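Local coordinates for protein (R)-specific enoyl-CoA hydratase (Pseudomonas aeruginosa, PDB 5CPG) that catalyses the (R)-specific hydration of trans-2-enoyl-CoA to (R)-3-hydroxyacyl-CoA, at residues 25-31 with 56-62; 66-71 with 99-103. All coordinates share one frame; numbering follows the deposited sequence.

Contact 1 of 2, residues 25-31 with 56-62; sequences ERDLQLF and RIAHGML
F31 lays the CD2 corner of its ring over one face of the H59 imidazole. The closest pair is F31 CD2 to H59 CG, at 3.4 Å. The two rings are tilted by 43°, so this is an oblique aromatic pair, neither a parallel stack nor a T-shape. In F31, CG is anti to the backbone N (chi1 -167°), which directs the ring from the helix into the turn formed by H59 to L62. The far end of the ring reaches M61, with F31 CZ 3.7 Å from M61 CB. The backbone N of L62 lies over a ring face, nearer the ring's perimeter than its centre. L62 CD1 adds an apolar touch on F31 CD1 at 4.0 Å. At the edge of the imidazole, H59 CE1 comes to 3.4 Å from L28 O, near the ring plane. The ring is anchored by the hydrogen bond from H59 NE2 to D37 O, and it stacks on H42.

In sequence, helix 25-35 and the loop before helix 62-73 fall between strand 16-22 and the central helix of the hot-dog fold. They probably belong to the overhang specific to (R)-hydratases.

L28 fills the middle of the contact by splitting its two methyls. L28 CD1 rests on A58 CB at 3.7 Å. L28 CD2 meets the aliphatic start of R56, 3.9 Å from R56 CB. Toward the solvent-exposed start of the helix segment, E25 forms a salt bridge with R56. R56 NH1 donates to E25 OE2 at 2.9 Å, and the N-H points fairly straight at the oxygen (161°). OE2 accepts with its anti lone pair and lies near the guanidinium plane, although the carboxylate plane stands nearly perpendicular to the guanidinium. A weak second bond runs from R56 NH2 to E25 OE2 at 3.3 Å. R56 NH1 also bonds to L43 O.

Contact 2 of 2, residues 66-71 with 99-103; sequences LISAAI and LKVEL
In the hot-dog core, L66, I67, A70 and I71 of the central helix 62-73 pack on L99, V101 and L103 of the surrounding antiparallel sheet. Strand 98-109 lies in that sheet between strands 16-22 and 113-121. The short segments 66-71 and 99-103 pass 8.9 Å apart at their axes, with their N-to-C directions at 50°. All the touching residues are buried, and no hydrogen bond joins the two segments. The side chains that meet are all apolar.

Alternate strand residues L99, V101 and L103 point at the helix. K100 and E102 point the other way, where E102 forms a salt bridge with R119.

V101 sits in the middle, with one methyl toward A70 and I67 and the other toward L66. V101 CG1, anti to the backbone N (chi1 172°), meets A70 CB at 3.9 Å. V101 CG1 also comes to 4.2 Å from I67 CG1. The other branch, V101 CG2, rests against L66 CB at 3.9 Å, close to the helix backbone at I67 N. A70 carries only a methyl, and this lets the strand side chains come close to the helix backbone.

At the N-terminal end of both segments, L66 and L99 cross at about a right angle and meet by one methyl each, L66 CD1 to L99 CD1 at 4.0 Å. L66 also packs on S21 of strand 16-22 and on S35 of the second subunit. I67 continues past V101 to L87 and V120, joining the helix to two further strands.

L103 fits between A70 and I71. Its side chain crosses I71 at about a right angle and places both methyls near I71 CG1. L103 CD1 also lies 3.8 Å from A70 CB and equally close to the backbone O of A70.

Overall arrangement
From the N terminus the chain runs through strand 16-22 into helix 25-35. Contact 1 closes the loop that follows, which holds helix 45-49, by bringing residues 56-62 back to helix 25-35. The chain then enters helix 62-73, the central hot-dog helix. Contact 2 closes the next loop, which contains strand 81-89, when strand 98-109 packs on that helix. The two loops follow in series and neither encloses the other. Contact 1 packs two parts of the probable overhang together, up to L62 at the start of the central helix, while contact 2 ties that helix to the sheet. Their centres lie about 15 Å apart, and both reach the second subunit.

Contact 1 of 2, residues 25-31 with 56-62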
loop_
_atom_site.group_PDB
_atom_site.type_symbol
_atom_site.label_atom_id
_atom_site.label_comp_id
_atom_site.label_asym_id
_atom_site.label_seq_id
_atom_site.Cartn_x
_atom_site.Cartn_y
_atom_site.Cartn_z
ATOM N N GLU A 25 -2.785 -9.896 14.149
ATOM C CA GLU A 25 -1.375 -10.220 14.014
ATOM C C GLU A 25 -1.060 -10.643 12.579
ATOM O O GLU A 25 -0.035 -10.336 12.021
ATOM C CB GLU A 25 -1.018 -11.356 14.983
ATOM C CG GLU A 25 0.440 -11.774 14.860
ATOM C CD GLU A 25 0.862 -12.882 15.796
ATOM O OE1 GLU A 25 0.166 -13.917 15.809
ATOM O OE2 GLU A 25 1.907 -12.714 16.476
ATOM N N ARG A 26 -1.981 -11.367 11.993
ATOM C CA ARG A 26 -1.749 -11.941 10.687
ATOM C C ARG A 26 -1.662 -10.853 9.625
ATOM O O ARG A 26 -0.915 -10.983 8.670
ATOM C CB ARG A 26 -2.894 -12.903 10.405
ATOM C CG ARG A 26 -2.643 -13.967 9.460
ATOM C CD ARG A 26 -3.782 -14.946 9.577
ATOM N NE ARG A 26 -4.147 -15.338 8.237
ATOM C CZ ARG A 26 -3.690 -16.424 7.633
ATOM N NH1 ARG A 26 -2.879 -17.250 8.277
ATOM N NH2 ARG A 26 -4.055 -16.673 6.389
ATOM N N ASP A 27 -2.396 -9.759 9.838
ATOM C CA ASP A 27 -2.324 -8.607 8.907
ATOM C C ASP A 27 -0.961 -7.955 8.951
ATOM O O ASP A 27 -0.395 -7.597 7.913
ATOM C CB ASP A 27 -3.410 -7.625 9.241
ATOM C CG ASP A 27 -4.772 -8.276 9.136
ATOM O OD1 ASP A 27 -5.160 -8.590 8.016
ATOM O OD2 ASP A 27 -5.427 -8.529 10.154
ATOM N N LEU A 28 -0.415 -7.836 10.151
ATOM C CA LEU A 28 0.922 -7.242 10.325
ATOM C C LEU A 28 1.921 -8.134 9.647
ATOM O O LEU A 28 2.810 -7.662 8.954
ATOM C CB LEU A 28 1.251 -7.059 11.826
ATOM C CG LEU A 28 0.870 -5.734 12.505
ATOM C CD1 LEU A 28 -0.480 -5.234 12.013
ATOM C CD2 LEU A 28 0.911 -5.876 14.031
ATOM N N GLN A 29 1.787 -9.452 9.839
ATOM C CA GLN A 29 2.754 -10.372 9.257
ATOM C C GLN A 29 2.636 -10.425 7.715
ATOM O O GLN A 29 3.641 -10.421 7.036
ATOM C CB GLN A 29 2.569 -11.762 9.830
ATOM C CG GLN A 29 2.933 -11.827 11.292
ATOM C CD GLN A 29 2.456 -13.101 11.931
ATOM O OE1 GLN A 29 1.418 -13.650 11.555
ATOM N NE2 GLN A 29 3.188 -13.557 12.930
ATOM N N LEU A 30 1.416 -10.459 7.185
ATOM C CA LEU A 30 1.256 -10.490 5.746
ATOM C C LEU A 30 1.809 -9.197 5.121
ATOM O O LEU A 30 2.432 -9.238 4.051
ATOM C CB LEU A 30 -0.234 -10.654 5.356
ATOM C CG LEU A 30 -0.736 -12.039 5.726
ATOM C CD1 LEU A 30 -2.255 -12.010 5.690
ATOM C CD2 LEU A 30 -0.191 -13.127 4.755
ATOM N N PHE A 31 1.568 -8.042 5.754
ATOM C CA PHE A 31 2.007 -6.816 5.095
ATOM C C PHE A 31 3.525 -6.732 5.084
ATOM O O PHE A 31 4.124 -6.266 4.101
ATOM C CB PHE A 31 1.401 -5.577 5.743
ATOM C CG PHE A 31 1.584 -4.351 4.912
ATOM C CD1 PHE A 31 0.661 -4.013 3.931
ATOM C CD2 PHE A 31 2.705 -3.559 5.068
ATOM C CE1 PHE A 31 0.865 -2.872 3.129
ATOM C CE2 PHE A 31 2.883 -2.440 4.297
ATOM C CZ PHE A 31 1.955 -2.095 3.324
ATOM N N ARG A 56 2.649 -4.077 19.423
ATOM C CA ARG A 56 2.962 -3.908 18.003
ATOM C C ARG A 56 1.971 -2.950 17.322
ATOM O O ARG A 56 0.824 -2.811 17.726
ATOM C CB ARG A 56 2.982 -5.256 17.308
ATOM C CG ARG A 56 4.239 -6.101 17.600
ATOM C CD ARG A 56 4.050 -7.513 17.107
ATOM N NE ARG A 56 3.054 -8.211 17.909
ATOM C CZ ARG A 56 2.700 -9.466 17.708
ATOM N NH1 ARG A 56 3.252 -10.161 16.721
ATOM N NH2 ARG A 56 1.781 -10.032 18.479
ATOM N N ILE A 57 2.430 -2.297 16.264
ATOM C CA ILE A 57 1.563 -1.383 15.511
ATOM C C ILE A 57 1.593 -1.783 14.019
ATOM O O ILE A 57 2.528 -2.436 13.561
ATOM C CB ILE A 57 1.994 0.103 15.663
ATOM C CG1 ILE A 57 3.343 0.358 15.008
ATOM C CG2 ILE A 57 2.090 0.501 17.139
ATOM C CD1 ILE A 57 3.752 1.808 15.041
ATOM N N ALA A 58 0.580 -1.344 13.279
ATOM C CA ALA A 58 0.476 -1.701 11.859
ATOM C C ALA A 58 1.367 -0.786 11.050
ATOM O O ALA A 58 1.685 0.332 11.476
ATOM C CB ALA A 58 -0.979 -1.571 11.386
ATOM N N HIS A 59 1.772 -1.256 9.884
ATOM C CA HIS A 59 2.443 -0.380 8.924
ATOM C C HIS A 59 1.481 0.692 8.461
ATOM O O HIS A 59 0.329 0.407 8.160
ATOM C CB HIS A 59 2.925 -1.195 7.727
ATOM C CG HIS A 59 3.729 -2.412 8.096
ATOM N ND1 HIS A 59 3.160 -3.576 8.556
ATOM C CD2 HIS A 59 5.055 -2.656 7.985
ATOM C CE1 HIS A 59 4.111 -4.489 8.735
ATOM N NE2 HIS A 59 5.270 -3.950 8.389
ATOM N N GLY A 60 1.956 1.934 8.375
ATOM C CA GLY A 60 1.067 2.993 7.921
ATOM C C GLY A 60 0.423 2.690 6.595
ATOM O O GLY A 60 -0.759 2.969 6.398
ATOM N N MET A 61 1.199 2.105 5.680
ATOM C CA MET A 61 0.707 1.859 4.337
ATOM C C MET A 61 -0.301 0.701 4.237
ATOM O O MET A 61 -0.855 0.484 3.170
ATOM C CB MET A 61 1.900 1.613 3.403
ATOM C CG MET A 61 1.616 1.465 1.921
ATOM S SD MET A 61 0.780 2.892 1.211
ATOM C CE MET A 61 2.137 4.067 1.190
ATOM N N LEU A 62 -0.521 -0.038 5.336
ATOM C CA LEU A 62 -1.621 -1.013 5.362
ATOM C C LEU A 62 -2.943 -0.288 4.994
ATOM O O LEU A 62 -3.782 -0.840 4.268
ATOM C CB LEU A 62 -1.723 -1.708 6.723
ATOM C CG LEU A 62 -2.894 -2.709 6.894
ATOM C CD1 LEU A 62 -2.774 -3.857 5.909
ATOM C CD2 LEU A 62 -2.959 -3.224 8.324
#

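Contact 2 of 2, residues 66-71 with 99-103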
loop_
_atom_site.group_PDB
_atom_site.type_symbol
_atom_site.label_atom_id
_atom_site.label_comp_id
_atom_site.label_asym_id
_atom_site.label_seq_id
_atom_site.Cartn_x
_atom_site.Cartn_y
_atom_site.Cartn_z
ATOM N N LEU A 66 -5.820 -1.251 2.101
ATOM C CA LEU A 66 -7.263 -1.404 2.354
ATOM C C LEU A 66 -8.078 -0.472 1.463
ATOM O O LEU A 66 -9.070 -0.884 0.901
ATOM C CB LEU A 66 -7.561 -1.127 3.841
ATOM C CG LEU A 66 -6.891 -2.155 4.761
ATOM C CD1 LEU A 66 -7.117 -1.741 6.205
ATOM C CD2 LEU A 66 -7.490 -3.553 4.494
ATOM N N ILE A 67 -7.629 0.784 1.322
ATOM C CA ILE A 67 -8.280 1.732 0.426
ATOM C C ILE A 67 -8.343 1.167 -0.993
ATOM O O ILE A 67 -9.388 1.234 -1.639
ATOM C CB ILE A 67 -7.549 3.085 0.423
ATOM C CG1 ILE A 67 -7.881 3.827 1.723
ATOM C CG2 ILE A 67 -7.949 3.928 -0.784
ATOM C CD1 ILE A 67 -6.945 5.053 2.015
ATOM N N SER A 68 -7.226 0.618 -1.472
ATOM C CA SER A 68 -7.207 0.151 -2.869
ATOM C C SER A 68 -8.170 -0.995 -3.052
ATOM O O SER A 68 -8.808 -1.101 -4.108
ATOM C CB SER A 68 -5.797 -0.266 -3.305
ATOM O OG SER A 68 -5.369 -1.426 -2.626
ATOM N N ALA A 69 -8.297 -1.855 -2.042
ATOM C CA ALA A 69 -9.222 -3.003 -2.165
ATOM C C ALA A 69 -10.688 -2.507 -2.110
ATOM O O ALA A 69 -11.561 -3.066 -2.795
ATOM C CB ALA A 69 -8.943 -4.044 -1.072
ATOM N N ALA A 70 -10.956 -1.473 -1.306
ATOM C CA ALA A 70 -12.317 -0.914 -1.244
ATOM C C ALA A 70 -12.712 -0.399 -2.605
ATOM O O ALA A 70 -13.818 -0.605 -3.069
ATOM C CB ALA A 70 -12.402 0.208 -0.226
ATOM N N ILE A 71 -11.794 0.291 -3.257
ATOM C CA ILE A 71 -12.117 0.890 -4.550
ATOM C C ILE A 71 -12.316 -0.223 -5.583
ATOM O O ILE A 71 -13.284 -0.261 -6.354
ATOM C CB ILE A 71 -11.002 1.842 -4.986
ATOM C CG1 ILE A 71 -10.931 3.064 -4.037
ATOM C CG2 ILE A 71 -11.134 2.207 -6.478
ATOM C CD1 ILE A 71 -9.784 4.009 -4.405
ATOM N N LEU A 99 -10.482 -1.076 11.493
ATOM C CA LEU A 99 -10.519 0.097 10.621
ATOM C C LEU A 99 -11.731 0.057 9.717
ATOM O O LEU A 99 -12.165 -0.989 9.266
ATOM C CB LEU A 99 -9.243 0.180 9.765
ATOM C CG LEU A 99 -7.959 0.244 10.548
ATOM C CD1 LEU A 99 -6.786 0.367 9.557
ATOM C CD2 LEU A 99 -7.976 1.416 11.515
ATOM N N LYS A 100 -12.249 1.244 9.421
ATOM C CA LYS A 100 -13.303 1.396 8.443
ATOM C C LYS A 100 -12.847 2.364 7.360
ATOM O O LYS A 100 -12.503 3.514 7.678
ATOM C CB LYS A 100 -14.583 1.919 9.115
ATOM C CG LYS A 100 -15.684 2.264 8.134
ATOM C CD LYS A 100 -16.867 2.869 8.866
ATOM C CE LYS A 100 -16.388 4.016 9.789
ATOM N NZ LYS A 100 -17.485 4.694 10.574
ATOM N N VAL A 101 -12.766 1.874 6.134
ATOM C CA VAL A 101 -12.513 2.720 4.980
ATOM C C VAL A 101 -13.833 3.316 4.530
ATOM O O VAL A 101 -14.832 2.589 4.363
ATOM C CB VAL A 101 -11.888 1.947 3.804
ATOM C CG1 VAL A 101 -11.831 2.832 2.578
ATOM C CG2 VAL A 101 -10.495 1.428 4.198
ATOM N N GLU A 102 -13.848 4.629 4.399
ATOM C CA GLU A 102 -15.009 5.314 3.835
ATOM C C GLU A 102 -14.630 5.922 2.490
ATOM O O GLU A 102 -13.686 6.697 2.425
ATOM C CB GLU A 102 -15.516 6.404 4.773
ATOM C CG GLU A 102 -16.782 7.047 4.169
ATOM C CD GLU A 102 -17.242 8.336 4.841
ATOM O OE1 GLU A 102 -16.434 9.271 5.041
ATOM O OE2 GLU A 102 -18.447 8.409 5.155
ATOM N N LEU A 103 -15.355 5.558 1.455
ATOM C CA LEU A 103 -15.125 6.125 0.122
ATOM C C LEU A 103 -16.228 7.114 -0.143
ATOM O O LEU A 103 -17.373 6.867 0.217
ATOM C CB LEU A 103 -15.139 5.051 -0.965
ATOM C CG LEU A 103 -14.127 3.917 -0.812
ATOM C CD1 LEU A 103 -14.284 2.965 -1.989
ATOM C CD2 LEU A 103 -12.714 4.517 -0.734
#